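PDB 1VBL: pectate lyase 47, which binds calcium and, as a thermostable lyase of polysaccharide lyase family 1, probably cleaves pectate by beta-elimination. Local coordinates for residues 47-52 / 126-131; 182-187 / 222-227; 349-354 / 383-388. All blocks are in the same frame, centred on the assembly; numbering follows the deposited sequence.

Followed from the N terminus, the three contacts come one after another, with none enclosed by or crossing another. Contact 1 (47-52 with 126-131) closes a long loop that contains helices 80-83, 90-97, 99-102 and most of 110-126, and brings edge strand 127-129 back against the segment after helix 38-44. Contact 2 (182-187 with 222-227) draws together two short antiparallel strand pairs that project from the beta-helix, its Ser187 end near the calcium site. Contact 3 (349-354 with 383-388) closes the last and shortest loop, joining strand 383-384 to strand 351-361. Contacts 1 and 3 lie on opposite sides of the chain's centre, their centres about 40 Å apart.

Contact 1: residues 47-52 / 126-131; sequences GNNHTN and IMVYVG
Asn52 and Gly131 are joined through a single water, which donates to Asn52 O (2.8 Å) and accepts from Gly131 N, also at 2.8 Å. The two backbones also approach directly here: Asn52 O is 3.6 Å from Gly131 CA, a closeness helped by the absence of a side chain at Gly131. CB of the same Asn52 lies 4.1 Å from Tyr129 O, and its side chain also touches Ile42 of helix 38-44.

Further along, the side chain of Asn49 reaches the strand. Its CG is anti to the backbone N (chi1 -165°), which swings the flat amide group against the backbone from Met127 to Tyr129, with CG 3.9 Å from Met127 O. Strand 127-129 is an edge strand of a four-strand parallel sheet that forms one face of the right-handed parallel beta-helix of pectate lyases. Ile126, Val128 and Val130 are backbone-bonded to strand 149-153, whereas Met127 O and Tyr129 N face Asn49. The asparagine amide thus lies alongside the outer edge of the strand. Met127 itself turns its end away from the loop, and its side chain comes within about 5 Å of that of the calcium ligand Asp190.

Tyr129 carries most of the remaining contact. With CG beside its own backbone N (chi1 -80°), the ring leans over the turn at 49-50: CD2 is 3.2 Å from Asn49 O, which approaches obliquely, while His50 O lies over one face. The ring edge is directed at the face of the His50 imidazole in a T-shaped pair, with centroids 5.8 Å apart and planes at 63°. His50 sits on the exposed side, and Leu151 touches Tyr129 from the sheet.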
ATOM      1  N   GLY A  47      13.798  -0.407 -21.145  1.00 20.11           N
ATOM      2  CA  GLY A  47      14.154   0.669 -22.055  1.00 20.92           C
ATOM      3  C   GLY A  47      13.022   1.613 -22.409  1.00 22.27           C
ATOM      4  O   GLY A  47      13.256   2.683 -22.972  1.00 22.07           O
ATOM      5  N   ASN A  48      11.793   1.225 -22.082  1.00 22.20           N
ATOM      6  CA  ASN A  48      10.622   2.050 -22.376  1.00 23.18           C
ATOM      7  C   ASN A  48       9.571   1.795 -21.302  1.00 22.04           C
ATOM      8  O   ASN A  48       8.976   0.721 -21.252  1.00 19.32           O
ATOM      9  CB  ASN A  48      10.063   1.692 -23.756  1.00 25.60           C
ATOM     10  CG  ASN A  48       8.900   2.576 -24.162  1.00 28.75           C
ATOM     11  OD1 ASN A  48       7.836   2.552 -23.541  1.00 29.69           O
ATOM     12  ND2 ASN A  48       9.101   3.365 -25.209  1.00 31.01           N
ATOM     13  N   ASN A  49       9.343   2.792 -20.452  1.00 21.78           N
ATOM     14  CA  ASN A  49       8.395   2.666 -19.347  1.00 22.39           C
ATOM     15  C   ASN A  49       7.075   1.972 -19.673  1.00 23.31           C
ATOM     16  O   ASN A  49       6.719   0.988 -19.032  1.00 23.12           O
ATOM     17  CB  ASN A  49       8.089   4.039 -18.744  1.00 20.74           C
ATOM     18  CG  ASN A  49       7.408   3.938 -17.389  1.00 20.58           C
ATOM     19  OD1 ASN A  49       6.739   4.871 -16.947  1.00 22.24           O
ATOM     20  ND2 ASN A  49       7.588   2.805 -16.718  1.00 14.23           N
ATOM     21  N   HIS A  50       6.346   2.471 -20.662  1.00 25.26           N
ATOM     22  CA  HIS A  50       5.063   1.861 -20.986  1.00 28.37           C
ATOM     23  C   HIS A  50       5.149   0.385 -21.381  1.00 28.06           C
ATOM     24  O   HIS A  50       4.487  -0.464 -20.770  1.00 30.11           O
ATOM     25  CB  HIS A  50       4.345   2.653 -22.083  1.00 31.72           C
ATOM     26  CG  HIS A  50       2.939   2.195 -22.325  1.00 36.02           C
ATOM     27  ND1 HIS A  50       2.638   1.077 -23.073  1.00 38.27           N
ATOM     28  CD2 HIS A  50       1.756   2.671 -21.868  1.00 36.66           C
ATOM     29  CE1 HIS A  50       1.331   0.884 -23.067  1.00 38.22           C
ATOM     30  NE2 HIS A  50       0.773   1.837 -22.341  1.00 38.16           N
ATOM     31  N   THR A  51       5.975   0.066 -22.374  1.00 24.32           N
ATOM     32  CA  THR A  51       6.096  -1.318 -22.826  1.00 21.19           C
ATOM     33  C   THR A  51       6.895  -2.223 -21.893  1.00 20.09           C
ATOM     34  O   THR A  51       6.937  -3.437 -22.092  1.00 19.03           O
ATOM     35  CB  THR A  51       6.713  -1.399 -24.247  1.00 22.09           C
ATOM     36  OG1 THR A  51       8.071  -0.941 -24.218  1.00 20.64           O
ATOM     37  CG2 THR A  51       5.909  -0.540 -25.220  1.00 22.47           C
ATOM     38  N   ASN A  52       7.528  -1.643 -20.878  1.00 18.83           N
ATOM     39  CA  ASN A  52       8.303  -2.435 -19.927  1.00 17.74           C
ATOM     40  C   ASN A  52       7.425  -3.471 -19.220  1.00 17.54           C
ATOM     41  O   ASN A  52       7.919  -4.497 -18.744  1.00 15.98           O
ATOM     42  CB  ASN A  52       8.961  -1.526 -18.883  1.00 18.05           C
ATOM     43  CG  ASN A  52      10.259  -0.907 -19.374  1.00 20.06           C
ATOM     44  OD1 ASN A  52      10.830  -0.032 -18.716  1.00 18.98           O
ATOM     45  ND2 ASN A  52      10.735  -1.360 -20.531  1.00 18.43           N
ATOM     46  N   ILE A 126       6.111   9.258 -13.487  1.00 14.13           N
ATOM     47  CA  ILE A 126       6.499   8.747 -12.173  1.00 13.13           C
ATOM     48  C   ILE A 126       6.069   7.334 -11.787  1.00 14.68           C
ATOM     49  O   ILE A 126       6.627   6.762 -10.851  1.00 14.36           O
ATOM     50  CB  ILE A 126       6.051   9.709 -11.050  1.00 13.78           C
ATOM     51  CG1 ILE A 126       4.535   9.639 -10.855  1.00 12.98           C
ATOM     52  CG2 ILE A 126       6.481  11.141 -11.401  1.00 14.20           C
ATOM     53  CD1 ILE A 126       4.035  10.501  -9.707  1.00 16.04           C
ATOM     54  N   MET A 127       5.077   6.774 -12.473  1.00 13.90           N
ATOM     55  CA  MET A 127       4.654   5.412 -12.156  1.00 14.33           C
ATOM     56  C   MET A 127       5.412   4.477 -13.088  1.00 14.48           C
ATOM     57  O   MET A 127       5.157   4.431 -14.295  1.00 14.02           O
ATOM     58  CB  MET A 127       3.142   5.250 -12.326  1.00 15.00           C
ATOM     59  CG  MET A 127       2.323   6.057 -11.317  1.00 14.62           C
ATOM     60  SD  MET A 127       2.927   5.915  -9.596  1.00 18.29           S
ATOM     61  CE  MET A 127       2.638   4.190  -9.291  1.00 14.69           C
ATOM     62  N   VAL A 128       6.360   3.748 -12.511  1.00 14.83           N
ATOM     63  CA  VAL A 128       7.220   2.831 -13.252  1.00 14.47           C
ATOM     64  C   VAL A 128       6.633   1.428 -13.378  1.00 15.25           C
ATOM     65  O   VAL A 128       6.346   0.772 -12.374  1.00 15.62           O
ATOM     66  CB  VAL A 128       8.609   2.735 -12.566  1.00 15.35           C
ATOM     67  CG1 VAL A 128       9.525   1.802 -13.336  1.00 14.32           C
ATOM     68  CG2 VAL A 128       9.230   4.123 -12.464  1.00 14.07           C
ATOM     69  N   TYR A 129       6.462   0.970 -14.615  1.00 13.00           N
ATOM     70  CA  TYR A 129       5.929  -0.367 -14.867  1.00 13.80           C
ATOM     71  C   TYR A 129       6.985  -1.431 -14.587  1.00 14.07           C
ATOM     72  O   TYR A 129       8.165  -1.247 -14.902  1.00 12.58           O
ATOM     73  CB  TYR A 129       5.477  -0.498 -16.323  1.00 13.85           C
ATOM     74  CG  TYR A 129       4.128   0.108 -16.613  1.00 16.30           C
ATOM     75  CD1 TYR A 129       2.953  -0.544 -16.239  1.00 18.00           C
ATOM     76  CD2 TYR A 129       4.022   1.335 -17.265  1.00 16.63           C
ATOM     77  CE1 TYR A 129       1.705   0.011 -16.511  1.00 19.76           C
ATOM     78  CE2 TYR A 129       2.783   1.899 -17.539  1.00 20.14           C
ATOM     79  CZ  TYR A 129       1.631   1.233 -17.159  1.00 21.21           C
ATOM     80  OH  TYR A 129       0.407   1.798 -17.422  1.00 21.65           O
ATOM     81  N   VAL A 130       6.553  -2.545 -14.003  1.00 13.10           N
ATOM     82  CA  VAL A 130       7.453  -3.653 -13.697  1.00 13.52           C
ATOM     83  C   VAL A 130       6.964  -4.889 -14.443  1.00 13.93           C
ATOM     84  O   VAL A 130       5.797  -5.271 -14.332  1.00 16.39           O
ATOM     85  CB  VAL A 130       7.486  -3.963 -12.176  1.00 13.08           C
ATOM     86  CG1 VAL A 130       8.475  -5.099 -11.895  1.00 14.15           C
ATOM     87  CG2 VAL A 130       7.887  -2.719 -11.396  1.00 12.41           C
ATOM     88  N   GLY A 131       7.853  -5.506 -15.216  1.00 14.76           N
ATOM     89  CA  GLY A 131       7.478  -6.692 -15.965  1.00 14.61           C
ATOM     90  C   GLY A 131       7.534  -7.953 -15.118  1.00 14.97           C
ATOM     91  O   GLY A 131       7.977  -7.918 -13.970  1.00 13.60           O
TER
HETATM   92  O   HOH W   1       9.971  -4.733 -16.851  1.00 13.22           O

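Contact 2: residues 182-187 / 222-227; sequences LGEWNS and GRPFQQ
Trp185 and Phe225 form the close-packed part. Phe225 directs its edge at the indole face in a T-shaped stack, its CD1 3.7 Å from Trp185 CD2 and the planes 81° apart. Phe225 has CG anti to its backbone N (chi1 -161°), which carries the ring across to the indole, while Trp185 NE1 is held by Tyr220 O. Further along the segments, Ser187 OG donates to Gln226 O (2.7 Å), in the plane of that carbonyl.

At the other end, Arg223 bends back on itself to bring its guanidinium to Glu184. NH2 donates to the syn lone pair of OE2 at 2.7 Å in a salt bridge, although the carboxylate stands almost perpendicular to the guanidinium. NE donates to Gly183 O (3.2 Å), and Leu182 CD1 and Pro224 CD cover the two guanidinium faces.

The side between Glu184 and Gln226 is looser and bridged by water. One water accepts from Trp185 N and donates to both Glu184 OE1 and Pro224 O; a second lies between Glu184 OE1 and Gln226 OE1. The Ser187 end borders the calcium site, and strands 184-186 and 223-224, paired antiparallel with 174-176 and 219-220, are clasped in loops projecting from the parallel beta-helix.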
ATOM      1  N   LEU A 182     -18.677  16.168   3.212  1.00 30.52           N
ATOM      2  CA  LEU A 182     -17.957  17.413   2.967  1.00 29.15           C
ATOM      3  C   LEU A 182     -17.125  17.381   1.690  1.00 27.04           C
ATOM      4  O   LEU A 182     -16.529  18.387   1.310  1.00 26.22           O
ATOM      5  CB  LEU A 182     -17.037  17.716   4.151  1.00 29.73           C
ATOM      6  CG  LEU A 182     -17.700  17.704   5.528  1.00 32.39           C
ATOM      7  CD1 LEU A 182     -16.634  17.798   6.611  1.00 33.10           C
ATOM      8  CD2 LEU A 182     -18.688  18.856   5.630  1.00 33.21           C
ATOM      9  N   GLY A 183     -17.089  16.227   1.031  1.00 25.18           N
ATOM     10  CA  GLY A 183     -16.303  16.107  -0.183  1.00 23.21           C
ATOM     11  C   GLY A 183     -14.860  15.819   0.183  1.00 22.11           C
ATOM     12  O   GLY A 183     -14.465  15.983   1.339  1.00 21.68           O
ATOM     13  N   GLU A 184     -14.061  15.394  -0.790  1.00 20.46           N
ATOM     14  CA  GLU A 184     -12.663  15.088  -0.518  1.00 20.92           C
ATOM     15  C   GLU A 184     -11.786  15.202  -1.754  1.00 19.58           C
ATOM     16  O   GLU A 184     -12.259  15.071  -2.888  1.00 18.82           O
ATOM     17  CB  GLU A 184     -12.518  13.654   0.019  1.00 23.99           C
ATOM     18  CG  GLU A 184     -13.235  13.336   1.329  1.00 27.48           C
ATOM     19  CD  GLU A 184     -12.717  14.140   2.508  1.00 30.95           C
ATOM     20  OE1 GLU A 184     -11.525  14.514   2.501  1.00 31.76           O
ATOM     21  OE2 GLU A 184     -13.501  14.386   3.450  1.00 34.56           O
ATOM     22  N   TRP A 185     -10.504  15.455  -1.519  1.00 18.33           N
ATOM     23  CA  TRP A 185      -9.525  15.510  -2.590  1.00 19.84           C
ATOM     24  C   TRP A 185      -9.033  14.071  -2.651  1.00 20.16           C
ATOM     25  O   TRP A 185      -8.933  13.409  -1.616  1.00 20.39           O
ATOM     26  CB  TRP A 185      -8.343  16.412  -2.228  1.00 18.06           C
ATOM     27  CG  TRP A 185      -8.645  17.873  -2.244  1.00 18.63           C
ATOM     28  CD1 TRP A 185      -8.994  18.652  -1.181  1.00 18.99           C
ATOM     29  CD2 TRP A 185      -8.627  18.733  -3.387  1.00 17.63           C
ATOM     30  NE1 TRP A 185      -9.192  19.951  -1.591  1.00 17.90           N
ATOM     31  CE2 TRP A 185      -8.976  20.027  -2.942  1.00 18.65           C
ATOM     32  CE3 TRP A 185      -8.352  18.534  -4.747  1.00 17.33           C
ATOM     33  CZ2 TRP A 185      -9.056  21.122  -3.810  1.00 18.06           C
ATOM     34  CZ3 TRP A 185      -8.431  19.624  -5.612  1.00 18.18           C
ATOM     35  CH2 TRP A 185      -8.780  20.902  -5.137  1.00 18.82           C
ATOM     36  N   ASN A 186      -8.739  13.578  -3.845  1.00 19.66           N
ATOM     37  CA  ASN A 186      -8.250  12.216  -3.971  1.00 20.60           C
ATOM     38  C   ASN A 186      -7.131  12.147  -4.992  1.00 19.41           C
ATOM     39  O   ASN A 186      -7.207  12.748  -6.068  1.00 18.18           O
ATOM     40  CB  ASN A 186      -9.393  11.272  -4.349  1.00 25.55           C
ATOM     41  CG  ASN A 186     -10.440  11.162  -3.248  1.00 28.86           C
ATOM     42  OD1 ASN A 186     -10.135  10.755  -2.121  1.00 31.68           O
ATOM     43  ND2 ASN A 186     -11.677  11.532  -3.566  1.00 28.66           N
ATOM     44  N   SER A 187      -6.080  11.420  -4.633  1.00 17.85           N
ATOM     45  CA  SER A 187      -4.924  11.268  -5.496  1.00 17.28           C
ATOM     46  C   SER A 187      -4.836   9.876  -6.095  1.00 17.78           C
ATOM     47  O   SER A 187      -5.511   8.952  -5.651  1.00 17.54           O
ATOM     48  CB  SER A 187      -3.654  11.608  -4.724  1.00 16.98           C
ATOM     49  OG  SER A 187      -3.625  12.996  -4.449  1.00 18.64           O
ATOM     50  N   GLY A 222     -11.718  23.689   2.549  1.00 25.90           N
ATOM     51  CA  GLY A 222     -11.979  23.250   3.907  1.00 26.83           C
ATOM     52  C   GLY A 222     -11.721  21.769   4.123  1.00 27.92           C
ATOM     53  O   GLY A 222     -12.194  21.194   5.103  1.00 28.09           O
ATOM     54  N   ARG A 223     -10.979  21.151   3.205  1.00 27.41           N
ATOM     55  CA  ARG A 223     -10.652  19.732   3.302  1.00 26.70           C
ATOM     56  C   ARG A 223      -9.142  19.536   3.172  1.00 25.60           C
ATOM     57  O   ARG A 223      -8.467  20.290   2.473  1.00 25.19           O
ATOM     58  CB  ARG A 223     -11.354  18.936   2.193  1.00 27.58           C
ATOM     59  CG  ARG A 223     -12.859  19.147   2.097  1.00 29.33           C
ATOM     60  CD  ARG A 223     -13.542  18.867   3.420  1.00 31.46           C
ATOM     61  NE  ARG A 223     -13.267  17.521   3.904  1.00 31.87           N
ATOM     62  CZ  ARG A 223     -13.037  17.228   5.180  1.00 33.36           C
ATOM     63  NH1 ARG A 223     -13.049  18.192   6.093  1.00 32.48           N
ATOM     64  NH2 ARG A 223     -12.794  15.977   5.545  1.00 31.48           N
ATOM     65  N   PRO A 224      -8.589  18.522   3.855  1.00 23.92           N
ATOM     66  CA  PRO A 224      -7.145  18.299   3.746  1.00 22.55           C
ATOM     67  C   PRO A 224      -6.762  18.019   2.294  1.00 20.67           C
ATOM     68  O   PRO A 224      -7.437  17.258   1.601  1.00 19.81           O
ATOM     69  CB  PRO A 224      -6.906  17.103   4.671  1.00 23.70           C
ATOM     70  CG  PRO A 224      -8.225  16.384   4.656  1.00 26.34           C
ATOM     71  CD  PRO A 224      -9.220  17.514   4.723  1.00 24.75           C
ATOM     72  N   PHE A 225      -5.687  18.652   1.838  1.00 18.55           N
ATOM     73  CA  PHE A 225      -5.222  18.486   0.467  1.00 17.70           C
ATOM     74  C   PHE A 225      -4.472  17.160   0.362  1.00 18.08           C
ATOM     75  O   PHE A 225      -3.244  17.113   0.442  1.00 17.33           O
ATOM     76  CB  PHE A 225      -4.312  19.657   0.090  1.00 16.09           C
ATOM     77  CG  PHE A 225      -4.142  19.842  -1.387  1.00 15.41           C
ATOM     78  CD1 PHE A 225      -5.252  19.884  -2.230  1.00 14.80           C
ATOM     79  CD2 PHE A 225      -2.876  19.994  -1.939  1.00 14.21           C
ATOM     80  CE1 PHE A 225      -5.100  20.075  -3.604  1.00 14.08           C
ATOM     81  CE2 PHE A 225      -2.714  20.184  -3.308  1.00 14.34           C
ATOM     82  CZ  PHE A 225      -3.831  20.225  -4.141  1.00 14.56           C
ATOM     83  N   GLN A 226      -5.237  16.087   0.182  1.00 18.22           N
ATOM     84  CA  GLN A 226      -4.695  14.736   0.094  1.00 18.77           C
ATOM     85  C   GLN A 226      -3.989  14.433  -1.225  1.00 16.75           C
ATOM     86  O   GLN A 226      -4.606  14.004  -2.201  1.00 16.86           O
ATOM     87  CB  GLN A 226      -5.824  13.730   0.360  1.00 20.85           C
ATOM     88  CG  GLN A 226      -6.439  13.920   1.743  1.00 27.56           C
ATOM     89  CD  GLN A 226      -7.630  13.022   2.025  1.00 31.05           C
ATOM     90  OE1 GLN A 226      -8.153  13.015   3.140  1.00 35.26           O
ATOM     91  NE2 GLN A 226      -8.069  12.265   1.023  1.00 33.18           N
ATOM     92  N   GLN A 227      -2.681  14.660  -1.234  1.00 14.41           N
ATOM     93  CA  GLN A 227      -1.862  14.423  -2.414  1.00 13.74           C
ATOM     94  C   GLN A 227      -1.270  13.018  -2.439  1.00 13.53           C
ATOM     95  O   GLN A 227      -0.594  12.635  -3.398  1.00 13.77           O
ATOM     96  CB  GLN A 227      -0.747  15.465  -2.483  1.00 14.50           C
ATOM     97  CG  GLN A 227      -1.253  16.869  -2.783  1.00 15.18           C
ATOM     98  CD  GLN A 227      -0.122  17.864  -2.943  1.00 17.88           C
ATOM     99  OE1 GLN A 227       0.385  18.412  -1.963  1.00 17.73           O
ATOM    100  NE2 GLN A 227       0.292  18.086  -4.182  1.00 17.51           N
TER
HETATM  101  O   HOH W   2      -9.547  15.676   1.099  1.00 23.84           O
HETATM  102  O   HOH W   3     -10.281  13.666   4.736  1.00 40.71           O

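Contact 3: residues 349-354 / 383-388; sequences EESMYE and KKEVTW
Val386 lies over one face of the Tyr353 ring, CG2 3.8 Å from the centroid and 19° off the normal in a CH-pi contact displaced toward CD1. The phenol is carried out to this position with CG anti to the backbone N (chi1 -171°), and Lys384 CG approaches the same ring obliquely.

Lys384 then bends at chi3 and crosses Glu354. Lys384 NZ meets Glu354 OE1 from above the carboxylate plane in a salt bridge of 3.0 Å and also donates to Glu354 O. Asp369 provides a second acidic partner for NZ, while the backbone N atoms of Leu370 and Val371 and the hydroxyl of Thr357 hold the Glu354 carboxylate. The acidic groups of Glu354 and Asp369 would be expected to favour the protonated lysine.

On the face carrying Ser351 and Lys383, a different pattern appears. Glu349 crosses Lys383 at about a right angle, laying its carboxylate over the aliphatic chain (OE1 to CD, 3.3 Å), and Glu349 OE1 stays 4.2 Å from Lys383 NZ, beyond a salt bridge. Ser351 OG donates to the anti lone pair of Glu385 OE2 at 2.6 Å; Lys383 NZ adds a long salt bridge to the same oxygen.

Beneath the side chains, the backbones pair in parallel. Lys383 N donates to Glu350 O, Met352 N to Lys383 O and Glu385 N to Met352 O (3.1 Å), after which 385-387 veers off. Strand 383-384 thus extends the parallel pairing of the beta-helix by one short strand beyond 351-361, near the C-terminal end of this pectate lyase fold.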
ATOM      1  N   GLU A 349     -23.936  -9.987   6.979  1.00 24.61           N
ATOM      2  CA  GLU A 349     -23.160 -10.441   8.120  1.00 26.50           C
ATOM      3  C   GLU A 349     -21.934 -11.099   7.516  1.00 23.93           C
ATOM      4  O   GLU A 349     -22.017 -12.225   7.031  1.00 23.69           O
ATOM      5  CB  GLU A 349     -23.913 -11.503   8.917  1.00 30.18           C
ATOM      6  CG  GLU A 349     -24.724 -10.992  10.077  1.00 37.05           C
ATOM      7  CD  GLU A 349     -25.009 -12.095  11.082  1.00 39.76           C
ATOM      8  OE1 GLU A 349     -25.596 -13.126  10.687  1.00 41.73           O
ATOM      9  OE2 GLU A 349     -24.640 -11.934  12.265  1.00 42.07           O
ATOM     10  N   GLU A 350     -20.807 -10.401   7.525  1.00 22.01           N
ATOM     11  CA  GLU A 350     -19.591 -10.976   6.972  1.00 19.89           C
ATOM     12  C   GLU A 350     -18.981 -11.912   8.003  1.00 20.69           C
ATOM     13  O   GLU A 350     -19.322 -11.858   9.187  1.00 21.55           O
ATOM     14  CB  GLU A 350     -18.589  -9.878   6.615  1.00 18.27           C
ATOM     15  CG  GLU A 350     -19.046  -8.913   5.525  1.00 18.67           C
ATOM     16  CD  GLU A 350     -19.352  -9.599   4.200  1.00 19.39           C
ATOM     17  OE1 GLU A 350     -18.929 -10.762   4.009  1.00 19.96           O
ATOM     18  OE2 GLU A 350     -20.008  -8.967   3.345  1.00 17.88           O
ATOM     19  N   SER A 351     -18.087 -12.780   7.553  1.00 19.92           N
ATOM     20  CA  SER A 351     -17.433 -13.714   8.452  1.00 20.26           C
ATOM     21  C   SER A 351     -15.935 -13.451   8.456  1.00 19.60           C
ATOM     22  O   SER A 351     -15.354 -13.080   7.438  1.00 16.36           O
ATOM     23  CB  SER A 351     -17.676 -15.159   8.004  1.00 23.11           C
ATOM     24  OG  SER A 351     -19.048 -15.504   8.071  1.00 29.42           O
ATOM     25  N   MET A 352     -15.319 -13.622   9.614  1.00 17.81           N
ATOM     26  CA  MET A 352     -13.880 -13.460   9.728  1.00 19.51           C
ATOM     27  C   MET A 352     -13.463 -14.259  10.941  1.00 18.21           C
ATOM     28  O   MET A 352     -14.284 -14.565  11.807  1.00 18.02           O
ATOM     29  CB  MET A 352     -13.481 -11.982   9.894  1.00 20.03           C
ATOM     30  CG  MET A 352     -13.459 -11.442  11.320  1.00 21.38           C
ATOM     31  SD  MET A 352     -12.765  -9.747  11.424  1.00 22.29           S
ATOM     32  CE  MET A 352     -11.026 -10.081  11.652  1.00 22.58           C
ATOM     33  N   TYR A 353     -12.200 -14.645  10.985  1.00 15.64           N
ATOM     34  CA  TYR A 353     -11.725 -15.369  12.140  1.00 14.59           C
ATOM     35  C   TYR A 353     -10.618 -14.529  12.733  1.00 13.89           C
ATOM     36  O   TYR A 353      -9.842 -13.901  12.010  1.00 13.75           O
ATOM     37  CB  TYR A 353     -11.195 -16.753  11.775  1.00 15.88           C
ATOM     38  CG  TYR A 353     -10.909 -17.565  13.012  1.00 16.82           C
ATOM     39  CD1 TYR A 353     -11.945 -17.946  13.867  1.00 18.45           C
ATOM     40  CD2 TYR A 353      -9.607 -17.896  13.368  1.00 18.17           C
ATOM     41  CE1 TYR A 353     -11.687 -18.634  15.048  1.00 18.29           C
ATOM     42  CE2 TYR A 353      -9.336 -18.584  14.549  1.00 19.88           C
ATOM     43  CZ  TYR A 353     -10.380 -18.948  15.384  1.00 19.71           C
ATOM     44  OH  TYR A 353     -10.117 -19.616  16.560  1.00 20.04           O
ATOM     45  N   GLU A 354     -10.559 -14.509  14.055  1.00 14.30           N
ATOM     46  CA  GLU A 354      -9.562 -13.725  14.754  1.00 14.03           C
ATOM     47  C   GLU A 354      -9.223 -14.424  16.056  1.00 14.52           C
ATOM     48  O   GLU A 354     -10.113 -14.907  16.759  1.00 13.97           O
ATOM     49  CB  GLU A 354     -10.116 -12.331  15.049  1.00 15.22           C
ATOM     50  CG  GLU A 354      -9.204 -11.481  15.911  1.00 18.11           C
ATOM     51  CD  GLU A 354      -9.889 -10.972  17.160  1.00 18.58           C
ATOM     52  OE1 GLU A 354     -11.098 -11.238  17.334  1.00 19.44           O
ATOM     53  OE2 GLU A 354      -9.216 -10.302  17.971  1.00 21.43           O
ATOM     54  N   LYS A 383     -19.653 -12.070  12.168  1.00 19.47           N
ATOM     55  CA  LYS A 383     -19.649 -13.439  12.659  1.00 21.13           C
ATOM     56  C   LYS A 383     -18.234 -13.997  12.732  1.00 19.53           C
ATOM     57  O   LYS A 383     -17.515 -14.008  11.735  1.00 18.49           O
ATOM     58  CB  LYS A 383     -20.496 -14.330  11.749  1.00 22.20           C
ATOM     59  CG  LYS A 383     -21.958 -13.925  11.677  1.00 28.41           C
ATOM     60  CD  LYS A 383     -22.773 -14.906  10.843  1.00 31.96           C
ATOM     61  CE  LYS A 383     -22.302 -14.944   9.398  1.00 34.46           C
ATOM     62  NZ  LYS A 383     -23.155 -15.838   8.563  1.00 36.48           N
ATOM     63  N   LYS A 384     -17.828 -14.443  13.916  1.00 18.78           N
ATOM     64  CA  LYS A 384     -16.499 -15.021  14.059  1.00 20.04           C
ATOM     65  C   LYS A 384     -16.639 -16.510  13.803  1.00 21.27           C
ATOM     66  O   LYS A 384     -17.269 -17.230  14.581  1.00 20.39           O
ATOM     67  CB  LYS A 384     -15.925 -14.791  15.460  1.00 20.50           C
ATOM     68  CG  LYS A 384     -14.599 -15.521  15.669  1.00 23.30           C
ATOM     69  CD  LYS A 384     -13.954 -15.239  17.019  1.00 23.63           C
ATOM     70  CE  LYS A 384     -13.375 -13.840  17.085  1.00 23.57           C
ATOM     71  NZ  LYS A 384     -12.496 -13.687  18.277  1.00 24.89           N
ATOM     72  N   GLU A 385     -16.063 -16.968  12.700  1.00 20.85           N
ATOM     73  CA  GLU A 385     -16.136 -18.374  12.347  1.00 22.68           C
ATOM     74  C   GLU A 385     -15.070 -18.707  11.314  1.00 21.93           C
ATOM     75  O   GLU A 385     -14.612 -17.836  10.572  1.00 21.89           O
ATOM     76  CB  GLU A 385     -17.524 -18.705  11.786  1.00 25.27           C
ATOM     77  CG  GLU A 385     -17.769 -18.177  10.382  1.00 29.73           C
ATOM     78  CD  GLU A 385     -19.120 -18.586   9.829  1.00 34.29           C
ATOM     79  OE1 GLU A 385     -19.510 -19.759  10.015  1.00 36.76           O
ATOM     80  OE2 GLU A 385     -19.786 -17.741   9.195  1.00 35.58           O
ATOM     81  N   VAL A 386     -14.675 -19.973  11.277  1.00 21.44           N
ATOM     82  CA  VAL A 386     -13.668 -20.431  10.333  1.00 21.30           C
ATOM     83  C   VAL A 386     -14.332 -20.904   9.046  1.00 21.39           C
ATOM     84  O   VAL A 386     -15.067 -21.892   9.051  1.00 22.43           O
ATOM     85  CB  VAL A 386     -12.849 -21.600  10.918  1.00 22.79           C
ATOM     86  CG1 VAL A 386     -11.856 -22.110   9.885  1.00 21.97           C
ATOM     87  CG2 VAL A 386     -12.125 -21.148  12.180  1.00 23.34           C
ATOM     88  N   THR A 387     -14.085 -20.191   7.953  1.00 19.23           N
ATOM     89  CA  THR A 387     -14.647 -20.559   6.657  1.00 20.26           C
ATOM     90  C   THR A 387     -13.555 -21.164   5.783  1.00 19.61           C
ATOM     91  O   THR A 387     -13.832 -21.789   4.760  1.00 21.20           O
ATOM     92  CB  THR A 387     -15.257 -19.344   5.931  1.00 21.51           C
ATOM     93  OG1 THR A 387     -14.313 -18.267   5.923  1.00 20.32           O
ATOM     94  CG2 THR A 387     -16.538 -18.898   6.622  1.00 23.14           C
ATOM     95  N   TRP A 388     -12.309 -20.958   6.194  1.00 17.83           N
ATOM     96  CA  TRP A 388     -11.156 -21.498   5.487  1.00 17.03           C
ATOM     97  C   TRP A 388     -10.005 -21.581   6.479  1.00 17.26           C
ATOM     98  O   TRP A 388     -10.018 -20.909   7.513  1.00 16.98           O
ATOM     99  CB  TRP A 388     -10.768 -20.613   4.294  1.00 15.59           C
ATOM    100  CG  TRP A 388     -10.253 -19.245   4.662  1.00 14.18           C
ATOM    101  CD1 TRP A 388     -10.959 -18.226   5.224  1.00 13.56           C
ATOM    102  CD2 TRP A 388      -8.920 -18.748   4.463  1.00 13.59           C
ATOM    103  NE1 TRP A 388     -10.155 -17.122   5.388  1.00 13.35           N
ATOM    104  CE2 TRP A 388      -8.898 -17.416   4.930  1.00 13.44           C
ATOM    105  CE3 TRP A 388      -7.743 -19.301   3.936  1.00 13.12           C
ATOM    106  CZ2 TRP A 388      -7.743 -16.622   4.885  1.00 12.03           C
ATOM    107  CZ3 TRP A 388      -6.590 -18.508   3.889  1.00 11.39           C
ATOM    108  CH2 TRP A 388      -6.605 -17.182   4.362  1.00 11.51           C
TER